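Local coordinates for transcription initiation factor tfiid subunit 72/90-100 KDA (Encephalitozoon cuniculi, PDB 2J4B), which probably acts, as a subunit of TFIID and SAGA, in regulating RNA polymerase II transcription initiation, and is represented here by its N-terminal NTD2 domain, at residues Y12-T17 and R117-I122; Y35-H40 and L123-Q128; E76-V81 and N87-T92. One frame throughout, in Å; residues are numbered along the deposited sequence.

Contact 1: Y12-T17 and R117-I122; sequences YVSLKT and RNLTYI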
loop_
_atom_site.group_PDB
_atom_site.type_symbol
_atom_site.label_atom_id
_atom_site.label_comp_id
_atom_site.label_asym_id
_atom_site.label_seq_id
_atom_site.Cartn_x
_atom_site.Cartn_y
_atom_site.Cartn_z
ATOM N N TYR A 12 -2.225 -8.236 -0.525
ATOM C CA TYR A 12 -1.016 -7.580 -0.070
ATOM C C TYR A 12 0.133 -8.578 0.055
ATOM O O TYR A 12 1.202 -8.375 -0.514
ATOM C CB TYR A 12 -1.275 -6.905 1.274
ATOM C CG TYR A 12 -0.059 -6.235 1.867
ATOM C CD1 TYR A 12 0.233 -4.912 1.574
ATOM C CD2 TYR A 12 0.785 -6.921 2.722
ATOM C CE1 TYR A 12 1.335 -4.294 2.104
ATOM C CE2 TYR A 12 1.893 -6.311 3.260
ATOM C CZ TYR A 12 2.164 -4.998 2.952
ATOM O OH TYR A 12 3.270 -4.381 3.490
ATOM N N VAL A 13 -0.097 -9.654 0.801
ATOM C CA VAL A 13 0.876 -10.740 0.942
ATOM C C VAL A 13 1.344 -11.325 -0.393
ATOM O O VAL A 13 2.535 -11.495 -0.620
ATOM C CB VAL A 13 0.286 -11.905 1.778
ATOM C CG1 VAL A 13 1.262 -13.074 1.819
ATOM C CG2 VAL A 13 -0.075 -11.433 3.202
ATOM N N SER A 14 0.398 -11.654 -1.261
ATOM C CA SER A 14 0.704 -12.281 -2.549
ATOM C C SER A 14 1.543 -11.349 -3.448
ATOM O O SER A 14 2.443 -11.803 -4.170
ATOM C CB SER A 14 -0.601 -12.694 -3.236
ATOM O OG SER A 14 -0.522 -12.539 -4.641
ATOM N N LEU A 15 1.253 -10.052 -3.387
ATOM C CA LEU A 15 2.106 -9.040 -3.998
ATOM C C LEU A 15 3.467 -8.976 -3.313
ATOM O O LEU A 15 4.500 -9.025 -3.962
ATOM C CB LEU A 15 1.441 -7.673 -3.930
ATOM C CG LEU A 15 2.289 -6.497 -4.424
ATOM C CD1 LEU A 15 2.742 -6.680 -5.872
ATOM C CD2 LEU A 15 1.506 -5.208 -4.226
ATOM N N LYS A 16 3.465 -8.868 -1.994
ATOM C CA LYS A 16 4.708 -8.865 -1.227
ATOM C C LYS A 16 5.615 -10.045 -1.590
ATOM O O LYS A 16 6.811 -9.869 -1.781
ATOM C CB LYS A 16 4.400 -8.890 0.266
ATOM C CG LYS A 16 5.622 -8.812 1.160
ATOM C CD LYS A 16 5.225 -8.853 2.631
ATOM C CE LYS A 16 6.390 -9.253 3.498
ATOM N NZ LYS A 16 5.966 -9.535 4.890
ATOM N N THR A 17 5.040 -11.237 -1.693
ATOM C CA THR A 17 5.811 -12.444 -1.964
ATOM C C THR A 17 6.379 -12.457 -3.386
ATOM O O THR A 17 7.466 -13.006 -3.637
ATOM C CB THR A 17 4.940 -13.700 -1.754
ATOM O OG1 THR A 17 4.358 -13.658 -0.440
ATOM C CG2 THR A 17 5.760 -14.959 -1.929
ATOM N N ARG A 117 -3.451 -11.874 -12.096
ATOM C CA ARG A 117 -3.960 -12.465 -10.873
ATOM C C ARG A 117 -5.232 -11.780 -10.414
ATOM O O ARG A 117 -5.667 -11.972 -9.290
ATOM C CB ARG A 117 -2.908 -12.372 -9.765
ATOM C CG ARG A 117 -1.635 -13.169 -10.037
ATOM C CD ARG A 117 -1.160 -13.800 -8.742
ATOM N NE ARG A 117 -0.001 -14.686 -8.877
ATOM C CZ ARG A 117 0.433 -15.468 -7.891
ATOM N NH1 ARG A 117 -0.204 -15.470 -6.722
ATOM N NH2 ARG A 117 1.492 -16.249 -8.066
ATOM N N ASN A 118 -5.818 -10.963 -11.275
ATOM C CA ASN A 118 -7.027 -10.238 -10.922
ATOM C C ASN A 118 -6.964 -9.678 -9.492
ATOM O O ASN A 118 -7.845 -9.947 -8.669
ATOM C CB ASN A 118 -8.259 -11.147 -11.082
ATOM C CG ASN A 118 -8.419 -11.688 -12.507
ATOM O OD1 ASN A 118 -7.527 -12.337 -13.056
ATOM N ND2 ASN A 118 -9.572 -11.433 -13.098
ATOM N N LEU A 119 -5.912 -8.918 -9.195
ATOM C CA LEU A 119 -5.789 -8.257 -7.900
ATOM C C LEU A 119 -6.508 -6.917 -8.007
ATOM O O LEU A 119 -5.913 -5.846 -7.923
ATOM C CB LEU A 119 -4.319 -8.088 -7.496
ATOM C CG LEU A 119 -3.519 -9.367 -7.224
ATOM C CD1 LEU A 119 -2.190 -9.007 -6.637
ATOM C CD2 LEU A 119 -4.278 -10.336 -6.292
ATOM N N THR A 120 -7.818 -7.026 -8.186
ATOM C CA THR A 120 -8.696 -5.928 -8.548
ATOM C C THR A 120 -8.669 -4.777 -7.526
ATOM O O THR A 120 -8.839 -3.596 -7.867
ATOM C CB THR A 120 -10.128 -6.483 -8.713
ATOM O OG1 THR A 120 -10.993 -5.496 -9.278
ATOM C CG2 THR A 120 -10.662 -6.891 -7.374
ATOM N N TYR A 121 -8.425 -5.112 -6.269
ATOM C CA TYR A 121 -8.383 -4.100 -5.221
ATOM C C TYR A 121 -7.097 -3.274 -5.300
ATOM O O TYR A 121 -7.124 -2.066 -5.066
ATOM C CB TYR A 121 -8.513 -4.742 -3.845
ATOM C CG TYR A 121 -8.229 -3.774 -2.731
ATOM C CD1 TYR A 121 -9.237 -2.976 -2.217
ATOM C CD2 TYR A 121 -6.940 -3.626 -2.221
ATOM C CE1 TYR A 121 -8.990 -2.080 -1.211
ATOM C CE2 TYR A 121 -6.676 -2.716 -1.219
ATOM C CZ TYR A 121 -7.709 -1.945 -0.720
ATOM O OH TYR A 121 -7.475 -1.038 0.275
ATOM N N ILE A 122 -5.971 -3.919 -5.614
ATOM C CA ILE A 122 -4.683 -3.219 -5.658
ATOM C C ILE A 122 -4.635 -2.269 -6.845
ATOM O O ILE A 122 -4.069 -1.190 -6.742
ATOM C CB ILE A 122 -3.480 -4.181 -5.733
ATOM C CG1 ILE A 122 -3.390 -5.051 -4.475
ATOM C CG2 ILE A 122 -2.173 -3.390 -5.913
ATOM C CD1 ILE A 122 -2.156 -5.969 -4.433
HETATM O O HOH W 1 -2.852 -13.754 -6.195
#

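Contact 2: Y35-H40 and L123-Q128; sequences YPLFIH and LKILNQ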
loop_
_atom_site.group_PDB
_atom_site.type_symbol
_atom_site.label_atom_id
_atom_site.label_comp_id
_atom_site.label_asym_id
_atom_site.label_seq_id
_atom_site.Cartn_x
_atom_site.Cartn_y
_atom_site.Cartn_z
ATOM N N TYR A 35 4.186 0.346 1.027
ATOM C CA TYR A 35 3.891 1.242 2.152
ATOM C C TYR A 35 2.539 1.939 2.038
ATOM O O TYR A 35 1.722 1.841 2.964
ATOM C CB TYR A 35 4.977 2.307 2.359
ATOM C CG TYR A 35 4.598 3.316 3.442
ATOM C CD1 TYR A 35 4.398 2.910 4.753
ATOM C CD2 TYR A 35 4.420 4.649 3.147
ATOM C CE1 TYR A 35 4.067 3.802 5.726
ATOM C CE2 TYR A 35 4.088 5.561 4.121
ATOM C CZ TYR A 35 3.916 5.139 5.415
ATOM O OH TYR A 35 3.567 6.046 6.409
ATOM N N PRO A 36 2.313 2.676 0.930
ATOM C CA PRO A 36 0.992 3.277 0.704
ATOM C C PRO A 36 -0.121 2.241 0.593
ATOM O O PRO A 36 -1.200 2.461 1.103
ATOM C CB PRO A 36 1.167 4.049 -0.609
ATOM C CG PRO A 36 2.373 3.466 -1.248
ATOM C CD PRO A 36 3.252 3.015 -0.151
ATOM N N LEU A 37 0.139 1.112 -0.045
ATOM C CA LEU A 37 -0.855 0.054 -0.100
ATOM C C LEU A 37 -1.226 -0.439 1.309
ATOM O O LEU A 37 -2.401 -0.643 1.622
ATOM C CB LEU A 37 -0.320 -1.114 -0.915
ATOM C CG LEU A 37 -1.235 -2.339 -1.009
ATOM C CD1 LEU A 37 -2.717 -1.974 -1.316
ATOM C CD2 LEU A 37 -0.648 -3.310 -2.070
ATOM N N PHE A 38 -0.198 -0.634 2.135
ATOM C CA PHE A 38 -0.334 -1.049 3.529
ATOM C C PHE A 38 -1.227 -0.129 4.365
ATOM O O PHE A 38 -2.155 -0.575 5.023
ATOM C CB PHE A 38 1.057 -1.108 4.156
ATOM C CG PHE A 38 1.065 -1.262 5.643
ATOM C CD1 PHE A 38 0.841 -2.495 6.228
ATOM C CD2 PHE A 38 1.365 -0.183 6.460
ATOM C CE1 PHE A 38 0.896 -2.645 7.615
ATOM C CE2 PHE A 38 1.436 -0.321 7.849
ATOM C CZ PHE A 38 1.199 -1.551 8.421
ATOM N N ILE A 39 -0.926 1.157 4.341
ATOM C CA ILE A 39 -1.720 2.136 5.073
ATOM C C ILE A 39 -3.133 2.087 4.540
ATOM O O ILE A 39 -4.097 2.073 5.300
ATOM C CB ILE A 39 -1.145 3.565 4.909
ATOM C CG1 ILE A 39 0.214 3.670 5.619
ATOM C CG2 ILE A 39 -2.113 4.615 5.459
ATOM C CD1 ILE A 39 0.176 3.301 7.093
ATOM N N HIS A 40 -3.255 2.033 3.218
ATOM C CA HIS A 40 -4.567 2.071 2.596
ATOM C C HIS A 40 -5.435 0.888 3.005
ATOM O O HIS A 40 -6.643 1.038 3.166
ATOM C CB HIS A 40 -4.459 2.177 1.073
ATOM C CG HIS A 40 -4.409 3.582 0.579
ATOM N ND1 HIS A 40 -5.429 4.480 0.796
ATOM C CD2 HIS A 40 -3.458 4.251 -0.112
ATOM C CE1 HIS A 40 -5.115 5.641 0.251
ATOM N NE2 HIS A 40 -3.920 5.528 -0.305
ATOM N N LEU A 123 -5.235 -2.677 -7.969
ATOM C CA LEU A 123 -5.328 -1.838 -9.179
ATOM C C LEU A 123 -6.205 -0.624 -8.934
ATOM O O LEU A 123 -5.974 0.430 -9.489
ATOM C CB LEU A 123 -5.931 -2.622 -10.360
ATOM C CG LEU A 123 -5.153 -3.804 -10.931
ATOM C CD1 LEU A 123 -6.054 -4.722 -11.765
ATOM C CD2 LEU A 123 -3.993 -3.331 -11.747
ATOM N N LYS A 124 -7.239 -0.791 -8.116
ATOM C CA LYS A 124 -8.103 0.321 -7.765
ATOM C C LYS A 124 -7.277 1.323 -7.013
ATOM O O LYS A 124 -7.275 2.506 -7.342
ATOM C CB LYS A 124 -9.274 -0.145 -6.917
ATOM C CG LYS A 124 -10.311 0.933 -6.609
ATOM C CD LYS A 124 -11.403 0.382 -5.686
ATOM C CE LYS A 124 -10.854 -0.081 -4.306
ATOM N NZ LYS A 124 -11.951 -0.724 -3.489
ATOM N N ILE A 125 -6.528 0.841 -6.032
ATOM C CA ILE A 125 -5.678 1.715 -5.242
ATOM C C ILE A 125 -4.691 2.486 -6.127
ATOM O O ILE A 125 -4.524 3.687 -5.957
ATOM C CB ILE A 125 -4.904 0.936 -4.157
ATOM C CG1 ILE A 125 -5.870 0.357 -3.118
ATOM C CG2 ILE A 125 -3.802 1.843 -3.504
ATOM C CD1 ILE A 125 -6.716 1.375 -2.457
ATOM N N LEU A 126 -4.054 1.798 -7.071
ATOM C CA LEU A 126 -3.099 2.445 -7.975
ATOM C C LEU A 126 -3.760 3.588 -8.700
ATOM O O LEU A 126 -3.242 4.692 -8.699
ATOM C CB LEU A 126 -2.549 1.476 -9.016
ATOM C CG LEU A 126 -1.663 0.337 -8.541
ATOM C CD1 LEU A 126 -0.625 -0.042 -9.622
ATOM C CD2 LEU A 126 -1.002 0.708 -7.267
ATOM N N ASN A 127 -4.897 3.299 -9.338
ATOM C CA ASN A 127 -5.608 4.289 -10.169
ATOM C C ASN A 127 -6.112 5.487 -9.364
ATOM O O ASN A 127 -5.917 6.618 -9.769
ATOM C CB ASN A 127 -6.782 3.641 -10.920
ATOM C CG ASN A 127 -6.329 2.680 -12.009
ATOM O OD1 ASN A 127 -5.525 3.020 -12.857
ATOM N ND2 ASN A 127 -6.834 1.475 -11.977
ATOM N N GLN A 128 -6.746 5.218 -8.226
ATOM C CA GLN A 128 -7.361 6.242 -7.375
ATOM C C GLN A 128 -6.405 6.970 -6.418
ATOM O O GLN A 128 -6.592 8.140 -6.134
ATOM C CB GLN A 128 -8.472 5.607 -6.536
ATOM C CG GLN A 128 -9.640 5.117 -7.364
ATOM C CD GLN A 128 -10.856 4.700 -6.541
ATOM O OE1 GLN A 128 -11.925 4.414 -7.106
ATOM N NE2 GLN A 128 -10.711 4.672 -5.222
#

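Contact 3: E76-V81 and N87-T92; sequences ESIYTV and NNFAYT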
loop_
_atom_site.group_PDB
_atom_site.type_symbol
_atom_site.label_atom_id
_atom_site.label_comp_id
_atom_site.label_asym_id
_atom_site.label_seq_id
_atom_site.Cartn_x
_atom_site.Cartn_y
_atom_site.Cartn_z
ATOM N N GLU A 76 -0.130 4.197 14.285
ATOM C CA GLU A 76 -0.391 3.236 15.360
ATOM C C GLU A 76 -1.575 3.629 16.260
ATOM O O GLU A 76 -2.345 2.767 16.672
ATOM C CB GLU A 76 0.878 3.062 16.202
ATOM C CG GLU A 76 0.658 2.475 17.583
ATOM C CD GLU A 76 1.837 2.723 18.500
ATOM O OE1 GLU A 76 2.956 2.263 18.167
ATOM O OE2 GLU A 76 1.643 3.374 19.551
ATOM N N SER A 77 -1.715 4.924 16.554
ATOM C CA SER A 77 -2.757 5.416 17.461
ATOM C C SER A 77 -4.080 5.701 16.764
ATOM O O SER A 77 -5.024 6.142 17.405
ATOM C CB SER A 77 -2.293 6.701 18.181
ATOM O OG SER A 77 -2.559 7.880 17.411
ATOM N N ILE A 78 -4.147 5.461 15.457
ATOM C CA ILE A 78 -5.361 5.694 14.677
ATOM C C ILE A 78 -6.157 4.402 14.481
ATOM O O ILE A 78 -5.817 3.611 13.604
ATOM C CB ILE A 78 -4.995 6.243 13.293
ATOM C CG1 ILE A 78 -4.289 7.588 13.432
ATOM C CG2 ILE A 78 -6.237 6.398 12.402
ATOM C CD1 ILE A 78 -3.774 8.106 12.123
ATOM N N TYR A 79 -7.206 4.202 15.288
ATOM C CA TYR A 79 -8.011 2.968 15.261
ATOM C C TYR A 79 -9.390 3.137 14.625
ATOM O O TYR A 79 -9.918 2.199 14.042
ATOM C CB TYR A 79 -8.237 2.414 16.682
ATOM C CG TYR A 79 -6.996 2.366 17.527
ATOM C CD1 TYR A 79 -5.956 1.497 17.215
ATOM C CD2 TYR A 79 -6.855 3.191 18.637
ATOM C CE1 TYR A 79 -4.813 1.450 17.982
ATOM C CE2 TYR A 79 -5.704 3.148 19.410
ATOM C CZ TYR A 79 -4.689 2.278 19.069
ATOM O OH TYR A 79 -3.548 2.229 19.827
ATOM N N THR A 80 -9.991 4.312 14.770
ATOM C CA THR A 80 -11.363 4.506 14.328
ATOM C C THR A 80 -11.459 5.505 13.196
ATOM O O THR A 80 -10.480 6.172 12.857
ATOM C CB THR A 80 -12.249 4.981 15.481
ATOM O OG1 THR A 80 -11.860 6.307 15.866
ATOM C CG2 THR A 80 -12.125 4.026 16.668
ATOM N N VAL A 81 -12.646 5.587 12.610
ATOM C CA VAL A 81 -12.934 6.535 11.549
ATOM C C VAL A 81 -12.795 7.967 12.034
ATOM O O VAL A 81 -12.311 8.821 11.294
ATOM C CB VAL A 81 -14.367 6.324 10.974
ATOM C CG1 VAL A 81 -14.876 7.586 10.260
ATOM C CG2 VAL A 81 -14.371 5.144 10.034
ATOM N N ASN A 87 -6.962 13.623 12.674
ATOM C CA ASN A 87 -5.528 13.665 12.447
ATOM C C ASN A 87 -5.239 13.894 10.963
ATOM O O ASN A 87 -5.529 13.030 10.113
ATOM C CB ASN A 87 -4.899 12.358 12.917
ATOM C CG ASN A 87 -5.027 12.166 14.413
ATOM O OD1 ASN A 87 -4.238 12.728 15.191
ATOM N ND2 ASN A 87 -6.019 11.372 14.833
ATOM N N ASN A 88 -4.686 15.065 10.655
ATOM C CA ASN A 88 -4.574 15.517 9.273
ATOM C C ASN A 88 -3.534 14.760 8.481
ATOM O O ASN A 88 -3.633 14.661 7.256
ATOM C CB ASN A 88 -4.303 17.021 9.203
ATOM C CG ASN A 88 -5.578 17.842 9.237
ATOM O OD1 ASN A 88 -5.576 18.993 9.679
ATOM N ND2 ASN A 88 -6.682 17.249 8.781
ATOM N N PHE A 89 -2.533 14.217 9.164
ATOM C CA PHE A 89 -1.589 13.366 8.469
ATOM C C PHE A 89 -2.329 12.099 7.987
ATOM O O PHE A 89 -2.017 11.576 6.934
ATOM C CB PHE A 89 -0.374 13.034 9.336
ATOM C CG PHE A 89 -0.642 11.987 10.363
ATOM C CD1 PHE A 89 -0.588 10.639 10.033
ATOM C CD2 PHE A 89 -0.970 12.347 11.660
ATOM C CE1 PHE A 89 -0.860 9.676 10.985
ATOM C CE2 PHE A 89 -1.241 11.389 12.620
ATOM C CZ PHE A 89 -1.186 10.055 12.288
ATOM N N ALA A 90 -3.323 11.630 8.742
ATOM C CA ALA A 90 -4.120 10.463 8.333
ATOM C C ALA A 90 -5.164 10.812 7.268
ATOM O O ALA A 90 -5.389 10.031 6.339
ATOM C CB ALA A 90 -4.791 9.822 9.524
ATOM N N TYR A 91 -5.802 11.975 7.420
ATOM C CA TYR A 91 -6.816 12.439 6.480
ATOM C C TYR A 91 -6.191 12.751 5.145
ATOM O O TYR A 91 -6.691 12.336 4.105
ATOM C CB TYR A 91 -7.509 13.696 7.018
ATOM C CG TYR A 91 -8.687 14.173 6.194
ATOM C CD1 TYR A 91 -9.936 13.591 6.331
ATOM C CD2 TYR A 91 -8.550 15.219 5.295
ATOM C CE1 TYR A 91 -11.017 14.031 5.579
ATOM C CE2 TYR A 91 -9.628 15.675 4.542
ATOM C CZ TYR A 91 -10.851 15.080 4.686
ATOM O OH TYR A 91 -11.908 15.539 3.932
ATOM N N THR A 92 -5.093 13.492 5.181
ATOM C CA THR A 92 -4.378 13.856 3.964
ATOM C C THR A 92 -3.933 12.616 3.216
ATOM O O THR A 92 -4.052 12.544 2.000
ATOM C CB THR A 92 -3.165 14.719 4.265
ATOM O OG1 THR A 92 -3.608 16.003 4.696
ATOM C CG2 THR A 92 -2.310 14.886 3.023
#

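Contact 1: Y12-T17 and R117-I122
Leu15 and Ile122 form the buried, apolar half of this contact. Ile122 CD1 meets Leu15 CD2 at 3.7 Å and also lies against Leu15 CB, 4.0 Å away, the two side chains crossing at a slant. With CG anti to the backbone N (chi1 175°), Leu15 directs its branched end toward the start of helix 120-129. Leu119 lies at the border, its CD1 methyl a loose 4.4 Å from the Ser14 OG hydroxyl.

The polar half lies nearer the surface. Ser14 OG and Arg117 NH1 are 3.6 Å apart, too far for a direct bond, and a water molecule bridges them. It lies 3.1 Å from Ser14 OG and accepts from Arg117 NH1 at 3.2 Å, placed in the guanidinium plane at its edge. This mediated link joins helix 8-21 to the turn that follows helix 104-116. In that turn Leu119 is the centre of an inverse gamma turn and the N-cap residue of helix 120-129.

Helix 104-116 closes one flank, where Phe113 touches Ser14 and Leu119 while Leu114 touches Leu119 and Ile122. Leu37 of helix 34-47 packs on Leu15, continuing the apolar layer inward.

Contact 2: Y35-H40 and L123-Q128
Leu37 and Ile125 mark the closest backbone approach between segments 35-40 and 123-128 of helices 34-47 and 120-129, with their CA atoms 7.2 Å apart. Both segments are regular helix throughout. In 35-40 the amides of Ile39 and His40 bond to the carbonyls of Tyr35 and Pro36, and in 123-128 those of Asn127 and Gln128 bond to Leu123 and Lys124. These bonds run within each helix, and the segments meet through side chains.

Ile125 carries the whole share of segment 123-128. Its CB points at helix 34-47, and its two branches reach different partners there. CG1 approaches Leu37, with Leu37 CD1 at 4.3 Å from Ile125 CG1. CG2, placed anti to the backbone N (chi1 of -66° for CG1), extends to the imidazole of His40, where Ile125 CG2 and His40 CD2 are 4.2 Å apart. The terminal CD1 turns back from Leu37 and lies 4.3 Å from His40 CB. Leu37 and His40 are three residues apart and so share one side of their helix, and Ile125 spans both. The CB of Leu37 leaves its helix to one side of Ile125, and the CD1 methyl bends round to it. The imidazole is met obliquely by a methyl carbon, a van der Waals touch at moderate distance.

All three residues are buried close to the centre of the chain. The His40 ring also stacks on His129, at the end of helix 120-129, and meets Phe93 of helix 88-95. Leu37 continues onto Tyr12 of helix 8-21, while next to Ile125 on helix 120-129 Leu126 packs on Ile111 and Leu114 of helix 104-116.

Contact 3: E76-V81 and N87-T92
Ile78 reaches Phe89 and Ala90 with a single methyl group. Its CD1 lies 3.2 Å from Phe89 CZ and 3.5 Å from Phe89 CE1, so the outer end of the ring takes the touch, the two side chains coming from opposite directions and the methyl meeting the ring obliquely. The same Ile78 CD1 is 3.3 Å from Ala90 CB. The approaches to CZ and to Ala90 CB are short for carbon pairs, and their exact values are doubtful. Further back along the side chain, Ile78 CG1 comes within 4.4 Å of Asn87 ND2, the looser border of the contact.

Torsions explain this reach. Ile78 has an extended chain (chi2 174°), which carries CD1 far out from the loop, whereas Phe89 places CG between its backbone N and carbonyl carbon (chi1 77°), bringing the ring back over Ala90. Ala90 CB in turn lies 4.2 Å above one face of that ring, offset toward its rim.

In the next shell, Phe75 meets the Phe89 ring edge-to-face, and Phe43 of helix 34-47 lies on Ala90. Ile78 also touches His83 and Ile84 of helix 81-86, the short helix that joins the two segments. Asn87 stands at the N-cap position of helix 88-95, but its side chain makes no capping bond; its ND2 is hydrogen-bonded instead to the carbonyl of His83. His83 also holds the loop, since its ND1 bonds to the backbone N of Tyr79, beside Ile78.

The chemistry across the contact is thus almost wholly apolar: a loop and the start of a helix meet through dispersion contacts of one buried isoleucine, while His83 ties both segments to the intervening helix.

Overall arrangement
Contacts 1 and 2 form one continuous region, their centres 11 Å apart: both use helix 120-129, and they touch where Leu37 CD2 lies 3.9 Å from Ile122 CD1. Their segments alternate along the chain, and helices 8-21 and 34-47, early in sequence, are both packed against the late helix 120-129. Contact 3 is nested within the loops closed by both, and lies on the other side of the chain's centre from contact 1, with centres 24 Å apart; from contact 2 it is 16 Å. Helix 34-47 connects the regions, lending residues to contact 2 and covering Ala90 in contact 3. Two long-range contacts and a more local one thus combine in this largely helical NTD2 domain.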